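Local coordinates for transcriptional regulator (TetR/AcrR family) (Bacillus halodurans, PDB 5GP9), which probably represses genes of fatty acid degradation by binding their operator DNA, under the control of a fatty-acid-like effector, at residues L100-V103 and T104-L108; L108-N112 and T113-L117; G125-N128 and L129-E132; Q154-F157 and G158-E162; V168-D171 and C172-L176. All coordinates share one frame; numbering follows the deposited sequence.

Contact 1 of 5, residues L100-V103 and T104-L108; sequences LAIV and TQLEL
L100 and T104 pack one turn apart on the buried side of helix 98-107. L100 CD1 lies 4.0 Å from T104 CG2, and the two side chains cross obliquely. The nearest atoms of the L100 side chain and the bound palmitic acid are about 4 Å apart, so this side borders the fatty-acid pocket. T104 carries OG1 between its backbone N and its carbonyl carbon (chi1 65°). From there the hydroxyl donates to Q105 OE1, at 2.7 Å from T104 OG1. The bond lies in the carbonyl plane and uses a lone pair of the amide oxygen. The other end of the same amide, Q105 NE2, bonds to T165 and D161 on helix 149-169. Both ends of this buried amide are therefore gripped, which should fix its rotation.

The backbone widens here as the helix nears its end. Two bonds span five residues, as in a pi-type turn: E107 N reaches I102 O at 3.1 Å, and L108 N reaches V103 O at 2.7 Å. I102 O also takes the ordinary helical bond from L106 N (2.9 Å), so one carbonyl serves two amides.

I102 and L106 form the looser side, and both are partly exposed. Their nearest side-chain approach is I102 CG2 to L106 CD1, 4.4 Å. E107 bends at chi2 and carries its carboxylate to the backbone N of Y24 on helix 8-26, while V103 packs on I19 of that helix, in the TetR-type N-terminal domain. L106 and E107 also meet R116 and S111 of the second subunit.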
# COMPACT_ATOMS: atom_id res chain seq x y z
N LEU A 100 14.47 8.72 -3.49
CA LEU A 100 14.31 7.27 -3.15
C LEU A 100 12.89 6.97 -2.71
O LEU A 100 12.33 5.99 -3.14
CB LEU A 100 15.23 6.87 -2.04
CG LEU A 100 15.14 5.44 -1.52
CD1 LEU A 100 15.41 4.49 -2.66
CD2 LEU A 100 16.16 5.33 -0.40
N ALA A 101 12.27 7.91 -1.97
CA ALA A 101 10.88 7.77 -1.61
C ALA A 101 9.92 7.75 -2.79
O ALA A 101 8.94 6.97 -2.78
CB ALA A 101 10.47 8.88 -0.66
N ILE A 102 10.14 8.59 -3.82
CA ILE A 102 9.34 8.50 -5.05
C ILE A 102 9.47 7.11 -5.70
O ILE A 102 8.50 6.48 -6.11
CB ILE A 102 9.70 9.63 -6.04
CG1 ILE A 102 9.36 11.01 -5.38
CG2 ILE A 102 9.09 9.35 -7.39
CD1 ILE A 102 9.85 12.23 -6.16
N VAL A 103 10.68 6.63 -5.73
CA VAL A 103 10.91 5.25 -6.23
C VAL A 103 10.17 4.17 -5.43
O VAL A 103 9.42 3.35 -6.00
CB VAL A 103 12.41 4.97 -6.33
CG1 VAL A 103 12.63 3.57 -6.74
CG2 VAL A 103 13.04 5.91 -7.29
N THR A 104 10.35 4.14 -4.14
CA THR A 104 9.75 3.11 -3.26
C THR A 104 8.24 3.20 -3.16
O THR A 104 7.54 2.19 -3.12
CB THR A 104 10.34 3.10 -1.84
OG1 THR A 104 10.03 4.32 -1.14
CG2 THR A 104 11.82 2.86 -1.87
N GLN A 105 7.71 4.43 -3.12
CA GLN A 105 6.24 4.59 -2.96
C GLN A 105 5.46 4.59 -4.25
O GLN A 105 4.28 4.16 -4.26
CB GLN A 105 5.91 5.82 -2.13
CG GLN A 105 6.67 5.93 -0.84
CD GLN A 105 6.70 4.66 0.01
OE1 GLN A 105 7.74 4.06 0.23
NE2 GLN A 105 5.55 4.24 0.50
N LEU A 106 6.08 5.05 -5.35
CA LEU A 106 5.31 5.22 -6.56
C LEU A 106 5.87 4.29 -7.64
O LEU A 106 5.14 3.48 -8.22
CB LEU A 106 5.26 6.65 -7.04
CG LEU A 106 4.77 7.67 -6.01
CD1 LEU A 106 4.79 9.01 -6.66
CD2 LEU A 106 3.38 7.30 -5.57
N GLU A 107 7.17 4.32 -7.82
CA GLU A 107 7.69 3.68 -9.05
C GLU A 107 7.90 2.21 -8.95
O GLU A 107 7.75 1.51 -9.96
CB GLU A 107 8.90 4.39 -9.56
CG GLU A 107 8.69 5.85 -9.93
CD GLU A 107 7.74 6.11 -11.11
OE1 GLU A 107 7.63 5.21 -11.91
OE2 GLU A 107 7.15 7.19 -11.18
N LEU A 108 8.11 1.70 -7.76
CA LEU A 108 8.33 0.30 -7.53
C LEU A 108 6.98 -0.39 -7.36
O LEU A 108 6.87 -1.51 -6.91
CB LEU A 108 9.20 0.25 -6.28
CG LEU A 108 9.97 -0.90 -5.81
CD1 LEU A 108 11.03 -1.29 -6.84
CD2 LEU A 108 10.65 -0.64 -4.48

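Contact 2 of 5, residues L108-N112 and T113-L117; sequences LRQSN and TELRL. With PLM (palmitic acid), chain E.
R116 folds its guanidinium back onto the backbone just before its own helix. The chain is extended as far as CD and then turns sharply, with chi3 almost eclipsed at 18°. This sets NH2 2.8 Å from S111 O and NE 3.4 Å from Q110 O, R116 being the donor in both bonds. Both bonds are weak. The two carbonyl oxygens sit at the edge of the guanidinium, and N112 O lies over one of its faces.

N112 is the N-cap of helix 113-139. Its CG stands anti to the backbone N (chi1 -180°), which brings the amide across the first turn. N112 OD1 accepts from L115 N at 3.0 Å in a nearly straight bond (174°), though the donor lies well above the carbonyl plane. A weak second bond comes from E114 N. N112 CG also rests 3.6 Å from L115 CB, the two side chains crossing at about a right angle. N112 O takes the first regular helical bond, from R116 N at 2.9 Å.

R109 faces the palmitic acid. The alkyl chain passes over one face of its guanidinium, with R109 NH2 3.2 Å from C3 of the ligand. R109 also forms a salt bridge to D161, and R116 packs on M169 of the second subunit.

The two arginines are used differently. R116 reaches loop carbonyls through weak bonds, which probably help to hold the loop against the helix start. R109 offers a flat surface to the hydrocarbon, its charge probably balanced by D161.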
# COMPACT_ATOMS: atom_id res chain seq x y z
N LEU A 108 8.11 1.70 -7.76
CA LEU A 108 8.33 0.30 -7.53
C LEU A 108 6.98 -0.39 -7.36
O LEU A 108 6.87 -1.51 -6.91
CB LEU A 108 9.20 0.25 -6.28
CG LEU A 108 9.97 -0.90 -5.81
CD1 LEU A 108 11.03 -1.29 -6.84
CD2 LEU A 108 10.65 -0.64 -4.48
N ARG A 109 5.90 0.32 -7.62
CA ARG A 109 4.57 -0.24 -7.53
C ARG A 109 4.17 -0.57 -9.00
O ARG A 109 3.62 0.25 -9.71
CB ARG A 109 3.57 0.74 -6.85
CG ARG A 109 3.97 1.22 -5.42
CD ARG A 109 4.30 0.15 -4.38
NE ARG A 109 5.07 0.69 -3.25
CZ ARG A 109 4.71 0.70 -1.95
NH1 ARG A 109 5.52 1.27 -1.12
NH2 ARG A 109 3.61 0.11 -1.46
N GLN A 110 4.47 -1.77 -9.45
CA GLN A 110 4.22 -2.10 -10.86
C GLN A 110 3.43 -3.41 -10.98
O GLN A 110 3.53 -4.29 -10.12
CB GLN A 110 5.53 -2.12 -11.62
CG GLN A 110 5.39 -1.52 -13.00
CD GLN A 110 6.53 -1.86 -13.91
OE1 GLN A 110 7.48 -2.53 -13.50
NE2 GLN A 110 6.46 -1.41 -15.16
N SER A 111 2.62 -3.51 -12.02
CA SER A 111 1.76 -4.68 -12.23
C SER A 111 2.50 -5.85 -12.94
O SER A 111 1.92 -6.95 -13.14
CB SER A 111 0.48 -4.24 -12.95
OG SER A 111 0.75 -3.20 -13.89
N ASN A 112 3.77 -5.63 -13.31
CA ASN A 112 4.62 -6.71 -13.78
C ASN A 112 4.66 -7.81 -12.72
O ASN A 112 5.28 -7.66 -11.69
CB ASN A 112 6.03 -6.17 -14.10
CG ASN A 112 6.97 -7.25 -14.61
OD1 ASN A 112 6.91 -8.42 -14.18
ND2 ASN A 112 7.86 -6.86 -15.52
N THR A 113 3.97 -8.92 -12.98
CA THR A 113 3.82 -9.98 -11.98
C THR A 113 5.15 -10.52 -11.42
O THR A 113 5.26 -10.83 -10.21
CB THR A 113 2.97 -11.16 -12.51
OG1 THR A 113 2.83 -12.14 -11.47
CG2 THR A 113 3.60 -11.84 -13.77
N GLU A 114 6.17 -10.62 -12.26
CA GLU A 114 7.41 -11.22 -11.81
C GLU A 114 8.35 -10.19 -11.19
O GLU A 114 9.08 -10.51 -10.26
CB GLU A 114 8.01 -12.10 -12.92
CG GLU A 114 7.01 -13.20 -13.28
CD GLU A 114 7.60 -14.32 -14.12
OE1 GLU A 114 7.56 -15.50 -13.65
OE2 GLU A 114 8.08 -14.00 -15.26
N LEU A 115 8.27 -8.94 -11.60
CA LEU A 115 8.92 -7.87 -10.84
C LEU A 115 8.33 -7.72 -9.43
O LEU A 115 9.06 -7.60 -8.44
CB LEU A 115 8.77 -6.58 -11.59
CG LEU A 115 9.35 -5.35 -10.94
CD1 LEU A 115 10.86 -5.40 -10.93
CD2 LEU A 115 8.84 -4.15 -11.67
N ARG A 116 7.01 -7.79 -9.37
CA ARG A 116 6.28 -7.69 -8.14
C ARG A 116 6.67 -8.79 -7.18
O ARG A 116 6.82 -8.56 -6.03
CB ARG A 116 4.78 -7.69 -8.43
CG ARG A 116 3.91 -7.56 -7.20
CD ARG A 116 2.51 -7.02 -7.48
NE ARG A 116 2.08 -7.11 -8.87
CZ ARG A 116 1.63 -8.21 -9.48
NH1 ARG A 116 1.59 -9.37 -8.83
NH2 ARG A 116 1.23 -8.16 -10.75
N LEU A 117 6.87 -10.00 -7.68
CA LEU A 117 7.33 -11.09 -6.86
C LEU A 117 8.71 -10.85 -6.26
O LEU A 117 8.93 -11.15 -5.10
CB LEU A 117 7.35 -12.38 -7.73
CG LEU A 117 5.96 -12.93 -8.14
CD1 LEU A 117 6.12 -14.20 -9.02
CD2 LEU A 117 5.11 -13.19 -6.89
C1 PLM E . 2.47 -4.03 -0.41
O1 PLM E . 2.39 -3.31 0.61
O2 PLM E . 1.45 -4.55 -0.85
C2 PLM E . 3.80 -4.30 -1.12
C3 PLM E . 4.40 -3.00 -1.70
C4 PLM E . 5.62 -3.15 -2.65
C5 PLM E . 7.05 -2.70 -2.24
C6 PLM E . 7.14 -1.77 -1.02
C7 PLM E . 8.46 -1.04 -0.84
C8 PLM E . 8.29 -0.08 0.29
C9 PLM E . 9.06 -0.40 1.53
CA PLM E . 9.81 0.80 1.95
CB PLM E . 10.37 0.48 3.32
CC PLM E . 11.21 1.67 3.77
CD PLM E . 12.22 1.98 2.66
CE PLM E . 13.66 2.17 3.05
CF PLM E . 14.49 1.73 1.85
CG PLM E . 15.91 2.06 2.12

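Contact 3 of 5, residues G125-N128 and L129-E132; sequences GYLN and LLDE
N128 and D131 turn one oxygen of their flat ends toward each other, OD1 and OD2, and two waters join them. N128 OD1 and D131 OD2 are 4.3 Å apart, with one water to either side of the line between them. Each water donates to both oxygens. The first lies 3.1 Å from N128 OD1 and 2.8 Å from D131 OD2. The second lies 2.6 Å from D131 OD2 and makes a longer bond to N128 OD1. The four oxygens form a closed ring on the partly exposed side of the helix.

D131 points CG anti to its carbonyl carbon (chi1 -69°). The carboxylate therefore turns back along the helix, with D131 CG 3.4 Å from L127 O. Its other oxygen, OD1, forms a salt bridge with R153, so the group is held at both ends. The Y126 ring points to the buried side, where it borders the fatty-acid pocket. F65 meets this ring edge-to-face, and the Y126 hydroxyl bonds to H90.

The backbone is alpha-helical, with a weak bond from L129 N to G125 O. L130 N bonds to Y126 O and D131 N to L127 O, each at 3.0 Å. E132 runs extended, its CG passing 3.2 Å from N128 O, and it ends in a salt bridge with R70. L127 and L130 make a light apolar contact, CD2 to CD1, of 4.3 Å.

Helix 113-139 is set among three others. L129 packs on I69 and M73 of helix 50-74, Y126 and L130 meet L86 of helix 79-95, and L127, L130 and D131 face helix 149-169.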
# COMPACT_ATOMS: atom_id res chain seq x y z
N GLY A 125 12.57 -9.40 4.27
CA GLY A 125 13.57 -9.17 5.29
C GLY A 125 13.15 -8.14 6.37
O GLY A 125 13.37 -8.35 7.57
N TYR A 126 12.48 -7.09 5.93
CA TYR A 126 12.02 -6.05 6.87
C TYR A 126 10.81 -6.60 7.67
O TYR A 126 10.69 -6.48 8.88
CB TYR A 126 11.62 -4.83 6.07
CG TYR A 126 11.11 -3.65 6.85
CD1 TYR A 126 11.58 -3.34 8.12
CD2 TYR A 126 10.18 -2.84 6.33
CE1 TYR A 126 11.10 -2.23 8.81
CE2 TYR A 126 9.71 -1.74 6.98
CZ TYR A 126 10.16 -1.44 8.23
OH TYR A 126 9.68 -0.31 8.91
N LEU A 127 9.90 -7.27 6.95
CA LEU A 127 8.75 -7.97 7.60
C LEU A 127 9.18 -8.98 8.65
O LEU A 127 8.60 -9.01 9.66
CB LEU A 127 7.77 -8.58 6.59
CG LEU A 127 7.23 -7.65 5.48
CD1 LEU A 127 6.30 -8.37 4.47
CD2 LEU A 127 6.55 -6.43 6.10
N ASN A 128 10.26 -9.75 8.42
CA ASN A 128 10.81 -10.66 9.46
C ASN A 128 11.33 -9.96 10.70
O ASN A 128 11.14 -10.41 11.82
CB ASN A 128 11.92 -11.53 8.88
CG ASN A 128 11.42 -12.53 7.84
OD1 ASN A 128 10.22 -12.78 7.67
ND2 ASN A 128 12.38 -13.09 7.09
N LEU A 129 11.95 -8.80 10.52
CA LEU A 129 12.33 -7.95 11.62
C LEU A 129 11.14 -7.47 12.43
O LEU A 129 11.15 -7.50 13.63
CB LEU A 129 13.14 -6.73 11.12
CG LEU A 129 13.54 -5.79 12.24
CD1 LEU A 129 14.44 -6.53 13.24
CD2 LEU A 129 14.21 -4.57 11.65
N LEU A 130 10.12 -7.00 11.74
CA LEU A 130 8.86 -6.66 12.40
C LEU A 130 8.33 -7.86 13.25
O LEU A 130 7.97 -7.72 14.40
CB LEU A 130 7.79 -6.24 11.38
CG LEU A 130 7.71 -4.76 10.96
CD1 LEU A 130 6.64 -4.53 9.92
CD2 LEU A 130 7.44 -3.81 12.11
N ASP A 131 8.32 -9.04 12.66
CA ASP A 131 7.86 -10.26 13.37
C ASP A 131 8.68 -10.57 14.65
O ASP A 131 8.06 -10.80 15.74
CB ASP A 131 7.91 -11.48 12.44
CG ASP A 131 6.89 -11.43 11.33
OD1 ASP A 131 5.97 -10.55 11.29
OD2 ASP A 131 6.99 -12.29 10.47
N GLU A 132 9.99 -10.41 14.54
CA GLU A 132 10.84 -10.57 15.72
C GLU A 132 10.49 -9.61 16.83
O GLU A 132 10.42 -10.02 17.99
CB GLU A 132 12.33 -10.41 15.40
CG GLU A 132 12.91 -11.36 14.35
CD GLU A 132 14.37 -11.05 14.05
OE1 GLU A 132 14.89 -11.66 13.11
OE2 GLU A 132 15.02 -10.19 14.74
O HOH W 1 7.38 -11.65 7.82
O HOH W 2 8.97 -14.02 10.33

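Contact 4 of 5, residues Q154-F157 and G158-E162; sequences QMIF and GTLDE
Helix 149-169 lines the fatty-acid pocket with F157 and D161, which lie side by side one turn apart. D161 CB lies over one face of the F157 ring in a CH-pi contact, 4.2 Å from CB to the ring centroid and displaced toward the rim. The carboxylate plane is only 19° from that of the ring, and D161 CG comes 3.8 Å from F157 CZ. F157 has CG anti to its backbone N (chi1 179°), which leads the ring along the helix beside D161. The carboxylate pairs with R109 and Q105, and a magnesium ion lies about 4 Å from the nearest atom of this side chain. Palmitic acid touches both residues.

On another side, M155 O accepts twice from T159: from OG1 at 2.8 Å and from the backbone N at 3.0 Å. The bond from OG1 satisfies the buried hydroxyl within the helix. The two donors arrive from opposite faces of the carbonyl plane. I156 and L160 lie side by side, CG2 4.0 Å from CD1.

M155 and T159 pack on T159 and M155 of the second subunit. Such pairing is typical of the TetR family, whose dimers are commonly held by a four-helix bundle of the last two helices of each subunit.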
# COMPACT_ATOMS: atom_id res chain seq x y z
N GLN A 154 1.18 -6.78 9.40
CA GLN A 154 0.47 -6.16 8.31
C GLN A 154 -0.08 -4.81 8.66
O GLN A 154 -0.04 -3.88 7.83
CB GLN A 154 -0.60 -7.08 7.79
CG GLN A 154 0.04 -8.23 7.03
CD GLN A 154 -0.92 -9.41 6.76
OE1 GLN A 154 -2.07 -9.40 7.20
NE2 GLN A 154 -0.44 -10.39 6.03
N MET A 155 -0.58 -4.67 9.86
CA MET A 155 -1.05 -3.35 10.36
C MET A 155 0.13 -2.38 10.49
O MET A 155 0.03 -1.22 10.10
CB MET A 155 -1.74 -3.55 11.72
CG MET A 155 -2.27 -2.21 12.25
SD MET A 155 -3.07 -2.13 13.87
CE MET A 155 -1.60 -2.51 14.62
N ILE A 156 1.25 -2.77 11.07
CA ILE A 156 2.35 -1.85 11.21
C ILE A 156 2.89 -1.39 9.83
O ILE A 156 3.10 -0.20 9.53
CB ILE A 156 3.48 -2.48 12.05
CG1 ILE A 156 3.04 -2.66 13.53
CG2 ILE A 156 4.73 -1.58 12.02
CD1 ILE A 156 3.97 -3.52 14.30
N PHE A 157 3.22 -2.37 8.99
CA PHE A 157 3.77 -2.07 7.71
C PHE A 157 2.79 -1.34 6.90
O PHE A 157 3.15 -0.33 6.22
CB PHE A 157 4.23 -3.31 6.95
CG PHE A 157 4.78 -2.96 5.63
CD1 PHE A 157 6.05 -2.35 5.52
CD2 PHE A 157 3.98 -3.05 4.48
CE1 PHE A 157 6.48 -1.87 4.27
CE2 PHE A 157 4.41 -2.62 3.26
CZ PHE A 157 5.65 -2.02 3.16
N GLY A 158 1.50 -1.81 6.89
CA GLY A 158 0.56 -1.17 6.01
C GLY A 158 0.34 0.29 6.40
O GLY A 158 0.15 1.16 5.57
N THR A 159 0.35 0.50 7.70
CA THR A 159 0.20 1.86 8.24
C THR A 159 1.37 2.76 7.88
O THR A 159 1.17 3.91 7.37
CB THR A 159 -0.09 1.86 9.78
OG1 THR A 159 -1.34 1.24 10.01
CG2 THR A 159 -0.24 3.28 10.25
N LEU A 160 2.56 2.33 8.19
CA LEU A 160 3.77 3.16 7.89
C LEU A 160 3.90 3.47 6.41
O LEU A 160 4.09 4.58 5.97
CB LEU A 160 4.98 2.46 8.38
CG LEU A 160 5.16 2.20 9.86
CD1 LEU A 160 6.47 1.50 10.21
CD2 LEU A 160 5.02 3.46 10.68
N ASP A 161 3.59 2.47 5.59
CA ASP A 161 3.67 2.64 4.16
C ASP A 161 2.67 3.61 3.64
O ASP A 161 2.96 4.41 2.71
CB ASP A 161 3.51 1.25 3.46
CG ASP A 161 4.07 1.22 2.06
OD1 ASP A 161 5.18 1.69 1.73
OD2 ASP A 161 3.29 0.80 1.18
N GLU A 162 1.45 3.57 4.13
CA GLU A 162 0.41 4.46 3.76
C GLU A 162 0.71 5.91 4.17
O GLU A 162 0.49 6.81 3.38
CB GLU A 162 -0.92 4.00 4.28
CG GLU A 162 -2.14 4.83 3.91
CD GLU A 162 -2.57 4.66 2.43
OE1 GLU A 162 -2.10 3.71 1.79
OE2 GLU A 162 -3.33 5.49 1.97

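Contact 5 of 5, residues V168-D171 and C172-L176; sequences VMKD and CKYDL
C172 lays its sulfur against V168, with SG 4.0 Å from V168 CG2 and equally close to V168 CA. The thiol is buried under the last turn of helix 149-169. Its SG is anti to the carbonyl carbon (chi1 -54°), which sends it back toward the helix.

The chain turns here through a Schellman motif. D171 is the C-prime residue, with positive phi (58°). C172 N reaches back to W167 O, and D171 N bonds to V168 O at 3.0 Å. C172 also has positive phi, so the chain leaves the helix through two consecutive left-handed residues.

K173 wraps over the end of this turn. Its backbone N bonds to K170 O at 3.2 Å, arriving well above the carbonyl plane. Its side chain bends at chi3 and chi4, and NZ comes back to the same K170 O at 3.3 Å in a weak bond. One carbonyl thus receives both ends of the same residue. A water links the ammonium to D171: it donates to D171 OD2 and accepts from K173 NZ, each at 2.8 Å. Opposite charges therefore meet through solvent on an exposed surface. Y174 brings CE1 to 4.0 Å from K170 CB.

The turn leads from helix 149-169 toward helix 180-189. V168 packs on A101, Q105 and L106 of helix 98-107, and C172 meets H98 there. The Y174 ring meets W167 edge-to-face, and Y174 also packs on R150 of the second subunit.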
# COMPACT_ATOMS: atom_id res chain seq x y z
N VAL A 168 4.63 11.51 0.13
CA VAL A 168 5.11 11.56 -1.27
C VAL A 168 4.09 12.14 -2.25
O VAL A 168 4.47 12.96 -3.10
CB VAL A 168 5.64 10.20 -1.76
CG1 VAL A 168 5.85 10.20 -3.27
CG2 VAL A 168 6.89 9.79 -1.06
N MET A 169 2.80 11.84 -2.12
CA MET A 169 1.77 12.38 -2.97
C MET A 169 1.57 13.85 -2.69
O MET A 169 1.07 14.52 -3.57
CB MET A 169 0.42 11.67 -2.85
CG MET A 169 0.38 10.20 -3.19
SD MET A 169 -0.98 9.37 -2.22
CE MET A 169 -2.44 10.43 -2.33
N LYS A 170 2.04 14.34 -1.57
CA LYS A 170 2.04 15.78 -1.23
C LYS A 170 3.43 16.42 -1.41
O LYS A 170 3.82 17.42 -0.75
CB LYS A 170 1.48 15.96 0.18
CG LYS A 170 0.01 15.60 0.36
CD LYS A 170 -0.94 16.42 -0.50
CE LYS A 170 -2.40 16.01 -0.35
NZ LYS A 170 -3.17 16.65 -1.45
N ASP A 171 4.19 15.87 -2.37
CA ASP A 171 5.49 16.42 -2.75
C ASP A 171 6.47 16.53 -1.67
O ASP A 171 7.34 17.42 -1.70
CB ASP A 171 5.32 17.81 -3.47
CG ASP A 171 4.56 17.69 -4.76
OD1 ASP A 171 4.91 16.84 -5.56
OD2 ASP A 171 3.57 18.39 -5.00
N CYS A 172 6.35 15.65 -0.67
CA CYS A 172 7.24 15.60 0.49
C CYS A 172 7.39 16.93 1.20
O CYS A 172 8.44 17.20 1.71
CB CYS A 172 8.61 15.03 0.11
SG CYS A 172 8.59 13.42 -0.74
N LYS A 173 6.36 17.76 1.21
CA LYS A 173 6.51 19.20 1.61
C LYS A 173 6.54 19.46 3.12
O LYS A 173 6.99 20.52 3.56
CB LYS A 173 5.42 20.05 1.00
CG LYS A 173 4.03 19.87 1.59
CD LYS A 173 3.08 20.96 1.20
CE LYS A 173 2.78 21.06 -0.27
NZ LYS A 173 1.78 20.07 -0.69
N TYR A 174 6.04 18.51 3.90
CA TYR A 174 6.09 18.57 5.34
C TYR A 174 7.08 17.57 5.90
O TYR A 174 7.58 16.68 5.19
CB TYR A 174 4.73 18.40 5.91
CG TYR A 174 3.96 17.12 5.52
CD1 TYR A 174 3.15 17.11 4.43
CD2 TYR A 174 4.06 15.97 6.29
CE1 TYR A 174 2.46 16.00 4.05
CE2 TYR A 174 3.33 14.82 5.93
CZ TYR A 174 2.58 14.85 4.80
OH TYR A 174 1.80 13.80 4.38
N ASP A 175 7.39 17.71 7.18
CA ASP A 175 8.45 16.90 7.75
C ASP A 175 7.81 15.57 8.16
O ASP A 175 7.05 15.48 9.13
CB ASP A 175 9.09 17.57 8.99
CG ASP A 175 10.31 16.80 9.54
OD1 ASP A 175 10.72 15.69 9.02
OD2 ASP A 175 10.90 17.36 10.53
N LEU A 176 8.08 14.55 7.37
CA LEU A 176 7.55 13.23 7.70
C LEU A 176 7.93 12.77 9.10
O LEU A 176 7.17 12.07 9.78
CB LEU A 176 8.08 12.24 6.68
CG LEU A 176 7.63 10.81 6.88
CD1 LEU A 176 6.15 10.68 6.65
CD2 LEU A 176 8.45 9.95 5.96
O HOH W 3 1.41 19.10 -3.30

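In the fold
All five contacts are local, each closing a turn rather than a long loop. They run in series along the chain; none nests or crosses. Contacts 1 and 2 share L108, where helix 98-107 gives way to the loop before helix 113-139. Contact 3 lies farther along that second helix. Contacts 4 and 5 follow on helix 149-169, the latter at its C-terminal end. In space D161 of contact 4 joins Q105 of contact 1 and R109 of contact 2. Contact 3 packs on contact 4 through L130 and I156, and contact 5 reaches contact 1 through V168. All but contact 3 touch the second subunit.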